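Local structure of beta-glucuronidase (uncultured Clostridium sp., 6U7J) at residues K210-E224 / S242-Q255. The protein probably hydrolyses beta-glucuronides as a gut microbial glycoside hydrolase of family 2, an activity that can reactivate conjugated estrogens. Residues are numbered along the deposited sequence; the frame is centred on the assembly and turned at random.
Sequences KDGMVHYEIKTNAEE and SNEMKDMVLVKDAQ
Gly212 and Val251, Val214 and Val249, and Tyr216 and Asp247 face each other as antiparallel hydrogen-bonded pairs, each exchanging two backbone bonds; Gly212 N to Val251 O, at 2.7 Å, is almost straight (176°). Ile218 N to Met245 O extends the ladder by one bond.

Tyr216 CG lies between the backbone N and the carbonyl carbon (chi1 72°), which brings the ring against the partner strand, Asp247 N above its centre; Tyr216 OH donates to Glu244 O at 2.5 Å, at the ring edge. In the turn 242-245 leading into strand 246-251, Ser242 OG donates to the anti lone pair of Asp247 OD1 and accepts from Glu244 N, an ST turn. Glu217 and Lys246 run side by side into a long salt bridge, OE2 to NZ 3.6 Å.

Met248 CG sits over the His215 imidazole, 3.4 Å from its centroid, a CH-pi contact; the ring's rotation is probably limited by ND1 donating, from above the carbonyl plane, to Met213 O within 210-224. On the other face, Val214 CG2 meets Val251 CG2 at 3.5 Å.

This edge of the domain's immunoglobulin-like beta-sandwich thus has a valine face turning polar at Tyr216 and Asp247, and a mixed opposite face, with the tyrosine hydroxyl tying turn 242-245 to the central strand.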
loop_
_atom_site.group_PDB
_atom_site.type_symbol
_atom_site.label_atom_id
_atom_site.label_comp_id
_atom_site.label_asym_id
_atom_site.label_seq_id
_atom_site.Cartn_x
_atom_site.Cartn_y
_atom_site.Cartn_z
ATOM N N LYS B 210 17.952 6.894 53.355
ATOM C CA LYS B 210 16.827 5.978 53.251
ATOM C C LYS B 210 15.494 6.594 53.670
ATOM O O LYS B 210 14.452 5.931 53.534
ATOM C CB LYS B 210 17.102 4.678 54.040
ATOM C CG LYS B 210 16.091 3.522 53.761
ATOM C CD LYS B 210 15.979 3.173 52.242
ATOM C CE LYS B 210 14.528 3.054 51.726
ATOM N NZ LYS B 210 13.974 4.367 51.285
ATOM N N ASP B 211 15.466 7.828 54.142
ATOM C CA ASP B 211 14.215 8.433 54.570
ATOM C C ASP B 211 13.759 9.506 53.590
ATOM O O ASP B 211 14.572 10.193 52.966
ATOM C CB ASP B 211 14.344 9.037 55.966
ATOM C CG ASP B 211 14.877 8.053 56.972
ATOM O OD1 ASP B 211 15.662 8.481 57.842
ATOM O OD2 ASP B 211 14.521 6.856 56.883
ATOM N N GLY B 212 12.445 9.652 53.479
ATOM C CA GLY B 212 11.848 10.702 52.673
ATOM C C GLY B 212 11.337 11.839 53.539
ATOM O O GLY B 212 10.816 11.614 54.631
ATOM N N MET B 213 11.506 13.063 53.044
ATOM C CA MET B 213 10.958 14.263 53.675
ATOM C C MET B 213 9.882 14.834 52.751
ATOM O O MET B 213 10.195 15.464 51.735
ATOM C CB MET B 213 12.051 15.297 53.949
ATOM C CG MET B 213 12.814 15.151 55.279
ATOM S SD MET B 213 11.846 14.781 56.776
ATOM C CE MET B 213 10.553 16.014 56.703
ATOM N N VAL B 214 8.617 14.632 53.109
ATOM C CA VAL B 214 7.498 15.136 52.321
ATOM C C VAL B 214 7.131 16.523 52.839
ATOM O O VAL B 214 6.604 16.662 53.946
ATOM C CB VAL B 214 6.293 14.193 52.375
ATOM C CG1 VAL B 214 5.140 14.775 51.556
ATOM C CG2 VAL B 214 6.673 12.828 51.866
ATOM N N HIS B 215 7.422 17.547 52.041
ATOM C CA HIS B 215 6.980 18.909 52.308
ATOM C C HIS B 215 5.667 19.132 51.572
ATOM O O HIS B 215 5.616 18.989 50.345
ATOM C CB HIS B 215 8.009 19.939 51.835
ATOM C CG HIS B 215 9.380 19.753 52.404
ATOM N ND1 HIS B 215 10.080 18.570 52.297
ATOM C CD2 HIS B 215 10.191 20.613 53.066
ATOM C CE1 HIS B 215 11.258 18.704 52.883
ATOM N NE2 HIS B 215 11.352 19.935 53.354
ATOM N N TYR B 216 4.612 19.490 52.300
ATOM C CA TYR B 216 3.329 19.756 51.669
ATOM C C TYR B 216 2.780 21.093 52.135
ATOM O O TYR B 216 3.126 21.592 53.207
ATOM C CB TYR B 216 2.314 18.638 51.944
ATOM C CG TYR B 216 1.781 18.585 53.356
ATOM C CD1 TYR B 216 0.747 19.422 53.767
ATOM C CD2 TYR B 216 2.287 17.672 54.271
ATOM C CE1 TYR B 216 0.258 19.370 55.061
ATOM C CE2 TYR B 216 1.797 17.606 55.563
ATOM C CZ TYR B 216 0.786 18.455 55.951
ATOM O OH TYR B 216 0.302 18.395 57.233
ATOM N N GLU B 217 1.896 21.654 51.312
ATOM C CA GLU B 217 1.243 22.927 51.595
ATOM C C GLU B 217 -0.150 22.891 50.984
ATOM O O GLU B 217 -0.297 22.664 49.777
ATOM C CB GLU B 217 2.052 24.098 51.041
ATOM C CG GLU B 217 1.414 25.458 51.268
ATOM C CD GLU B 217 2.294 26.592 50.763
ATOM O OE1 GLU B 217 1.890 27.771 50.876
ATOM O OE2 GLU B 217 3.397 26.296 50.251
ATOM N N ILE B 218 -1.161 23.113 51.820
ATOM C CA ILE B 218 -2.559 22.960 51.457
ATOM C C ILE B 218 -3.244 24.318 51.577
ATOM O O ILE B 218 -2.913 25.120 52.458
ATOM C CB ILE B 218 -3.236 21.901 52.343
ATOM C CG1 ILE B 218 -2.458 20.587 52.245
ATOM C CG2 ILE B 218 -4.698 21.698 51.954
ATOM C CD1 ILE B 218 -2.880 19.539 53.250
ATOM N N LYS B 219 -4.178 24.583 50.670
ATOM C CA LYS B 219 -4.878 25.851 50.598
ATOM C C LYS B 219 -6.365 25.549 50.591
ATOM O O LYS B 219 -6.827 24.724 49.801
ATOM C CB LYS B 219 -4.458 26.628 49.348
ATOM C CG LYS B 219 -5.080 28.000 49.150
ATOM C CD LYS B 219 -4.416 28.680 47.919
ATOM C CE LYS B 219 -5.399 29.496 47.051
ATOM N NZ LYS B 219 -4.762 30.671 46.356
ATOM N N THR B 220 -7.098 26.166 51.512
ATOM C CA THR B 220 -8.548 26.083 51.577
ATOM C C THR B 220 -9.137 27.486 51.522
ATOM O O THR B 220 -8.425 28.490 51.608
ATOM C CB THR B 220 -9.021 25.380 52.857
ATOM O OG1 THR B 220 -8.999 26.314 53.943
ATOM C CG2 THR B 220 -8.149 24.189 53.191
ATOM N N ASN B 221 -10.462 27.548 51.379
ATOM C CA ASN B 221 -11.184 28.808 51.461
ATOM C C ASN B 221 -11.670 29.112 52.881
ATOM O O ASN B 221 -12.589 29.915 53.042
ATOM C CB ASN B 221 -12.361 28.819 50.476
ATOM C CG ASN B 221 -13.457 27.837 50.850
ATOM O OD1 ASN B 221 -13.194 26.787 51.429
ATOM N ND2 ASN B 221 -14.700 28.175 50.516
ATOM N N ALA B 222 -11.068 28.483 53.910
ATOM C CA ALA B 222 -11.337 28.759 55.334
ATOM C C ALA B 222 -10.093 28.345 56.134
ATOM O O ALA B 222 -10.050 27.305 56.804
ATOM C CB ALA B 222 -12.596 28.040 55.827
ATOM N N GLU B 223 -9.058 29.193 56.076
ATOM C CA GLU B 223 -7.717 28.882 56.581
ATOM C C GLU B 223 -7.604 28.804 58.105
ATOM O O GLU B 223 -6.565 29.181 58.663
ATOM C CB GLU B 223 -6.714 29.933 56.090
ATOM C CG GLU B 223 -6.791 30.277 54.611
ATOM C CD GLU B 223 -5.412 30.377 53.957
ATOM O OE1 GLU B 223 -5.310 30.062 52.750
ATOM O OE2 GLU B 223 -4.438 30.776 54.646
ATOM N N GLU B 224 -8.642 28.345 58.796
ATOM C CA GLU B 224 -8.637 28.331 60.258
ATOM C C GLU B 224 -9.366 27.147 60.861
ATOM O O GLU B 224 -9.100 26.814 62.022
ATOM C CB GLU B 224 -9.250 29.620 60.827
ATOM C CG GLU B 224 -10.649 29.957 60.302
ATOM C CD GLU B 224 -10.660 30.372 58.839
ATOM O OE1 GLU B 224 -11.720 30.247 58.188
ATOM O OE2 GLU B 224 -9.606 30.827 58.342
ATOM N N SER B 242 -0.507 14.504 60.322
ATOM C CA SER B 242 -0.314 15.873 60.763
ATOM C C SER B 242 -1.652 16.591 60.769
ATOM O O SER B 242 -2.568 16.243 60.013
ATOM C CB SER B 242 0.686 16.620 59.881
ATOM O OG SER B 242 0.772 17.987 60.263
ATOM N N ASN B 243 -1.749 17.579 61.660
ATOM C CA ASN B 243 -2.863 18.517 61.706
ATOM C C ASN B 243 -2.470 19.870 61.142
ATOM O O ASN B 243 -3.218 20.840 61.295
ATOM C CB ASN B 243 -3.371 18.673 63.139
ATOM C CG ASN B 243 -3.490 17.351 63.852
ATOM O OD1 ASN B 243 -4.365 16.547 63.535
ATOM N ND2 ASN B 243 -2.598 17.103 64.810
ATOM N N GLU B 244 -1.307 19.953 60.505
ATOM C CA GLU B 244 -0.812 21.197 59.949
ATOM C C GLU B 244 -1.224 21.328 58.488
ATOM O O GLU B 244 -1.201 20.352 57.730
ATOM C CB GLU B 244 0.710 21.256 60.077
ATOM C CG GLU B 244 1.195 21.289 61.525
ATOM C CD GLU B 244 0.560 22.423 62.318
ATOM O OE1 GLU B 244 0.845 23.606 62.011
ATOM O OE2 GLU B 244 -0.246 22.128 63.228
ATOM N N MET B 245 -1.604 22.545 58.098
ATOM C CA MET B 245 -1.916 22.826 56.704
ATOM C C MET B 245 -0.671 22.979 55.844
ATOM O O MET B 245 -0.736 22.774 54.626
ATOM C CB MET B 245 -2.768 24.084 56.608
ATOM C CG MET B 245 -4.214 23.793 56.921
ATOM S SD MET B 245 -5.347 24.770 55.955
ATOM C CE MET B 245 -6.720 24.938 57.095
ATOM N N LYS B 246 0.450 23.343 56.455
ATOM C CA LYS B 246 1.742 23.426 55.796
ATOM C C LYS B 246 2.728 22.749 56.732
ATOM O O LYS B 246 2.856 23.154 57.894
ATOM C CB LYS B 246 2.123 24.884 55.517
ATOM C CG LYS B 246 3.559 25.094 55.075
ATOM C CD LYS B 246 3.827 26.562 54.764
ATOM C CE LYS B 246 5.139 26.732 54.002
ATOM N NZ LYS B 246 5.101 27.883 53.042
ATOM N N ASP B 247 3.383 21.696 56.255
ATOM C CA ASP B 247 4.154 20.848 57.150
ATOM C C ASP B 247 5.213 20.082 56.370
ATOM O O ASP B 247 5.216 20.039 55.134
ATOM C CB ASP B 247 3.255 19.871 57.910
ATOM C CG ASP B 247 3.849 19.442 59.252
ATOM O OD1 ASP B 247 3.179 18.684 59.986
ATOM O OD2 ASP B 247 4.984 19.858 59.573
ATOM N N MET B 248 6.098 19.451 57.134
ATOM C CA MET B 248 7.276 18.754 56.636
ATOM C C MET B 248 7.374 17.481 57.471
ATOM O O MET B 248 7.763 17.541 58.639
ATOM C CB MET B 248 8.506 19.641 56.788
ATOM C CG MET B 248 9.746 19.198 56.060
ATOM S SD MET B 248 11.170 20.223 56.516
ATOM C CE MET B 248 12.100 19.117 57.586
ATOM N N VAL B 249 6.981 16.339 56.901
ATOM C CA VAL B 249 6.894 15.107 57.678
ATOM C C VAL B 249 7.754 14.020 57.050
ATOM O O VAL B 249 8.091 14.048 55.860
ATOM C CB VAL B 249 5.444 14.611 57.845
ATOM C CG1 VAL B 249 4.566 15.712 58.450
ATOM C CG2 VAL B 249 4.889 14.146 56.524
ATOM N N LEU B 250 8.075 13.029 57.879
ATOM C CA LEU B 250 9.071 12.006 57.600
ATOM C C LEU B 250 8.416 10.736 57.070
ATOM O O LEU B 250 7.364 10.314 57.557
ATOM C CB LEU B 250 9.851 11.680 58.879
ATOM C CG LEU B 250 11.107 10.809 58.864
ATOM C CD1 LEU B 250 12.046 11.203 57.734
ATOM C CD2 LEU B 250 11.808 10.909 60.219
ATOM N N VAL B 251 9.052 10.128 56.073
ATOM C CA VAL B 251 8.647 8.835 55.538
ATOM C C VAL B 251 9.887 7.955 55.604
ATOM O O VAL B 251 10.748 8.012 54.716
ATOM C CB VAL B 251 8.104 8.936 54.107
ATOM C CG1 VAL B 251 7.446 7.628 53.684
ATOM C CG2 VAL B 251 7.120 10.086 54.002
ATOM N N LYS B 252 10.002 7.164 56.664
ATOM C CA LYS B 252 11.203 6.367 56.853
ATOM C C LYS B 252 11.154 5.142 55.949
ATOM O O LYS B 252 10.088 4.573 55.696
ATOM C CB LYS B 252 11.359 5.957 58.321
ATOM C CG LYS B 252 12.069 7.009 59.196
ATOM C CD LYS B 252 13.387 6.485 59.785
ATOM C CE LYS B 252 14.219 7.607 60.426
ATOM N NZ LYS B 252 14.012 7.759 61.903
ATOM N N ASP B 253 12.322 4.746 55.452
ATOM C CA ASP B 253 12.430 3.628 54.514
ATOM C C ASP B 253 11.497 3.835 53.320
ATOM O O ASP B 253 10.763 2.934 52.904
ATOM C CB ASP B 253 12.157 2.293 55.218
ATOM C CG ASP B 253 13.144 2.015 56.358
ATOM O OD1 ASP B 253 12.738 1.388 57.364
ATOM O OD2 ASP B 253 14.324 2.424 56.251
ATOM N N ALA B 254 11.538 5.050 52.766
ATOM C CA ALA B 254 10.612 5.464 51.716
ATOM C C ALA B 254 10.837 4.678 50.428
ATOM O O ALA B 254 11.959 4.613 49.918
ATOM C CB ALA B 254 10.769 6.959 51.441
ATOM N N GLN B 255 9.767 4.083 49.904
ATOM C CA GLN B 255 9.811 3.450 48.591
ATOM C C GLN B 255 9.877 4.530 47.520
ATOM O O GLN B 255 8.941 5.318 47.365
ATOM C CB GLN B 255 8.586 2.563 48.386
ATOM C CG GLN B 255 8.353 1.545 49.487
ATOM C CD GLN B 255 9.377 0.427 49.474
ATOM O OE1 GLN B 255 9.507 -0.304 48.490
ATOM N NE2 GLN B 255 10.111 0.287 50.571
#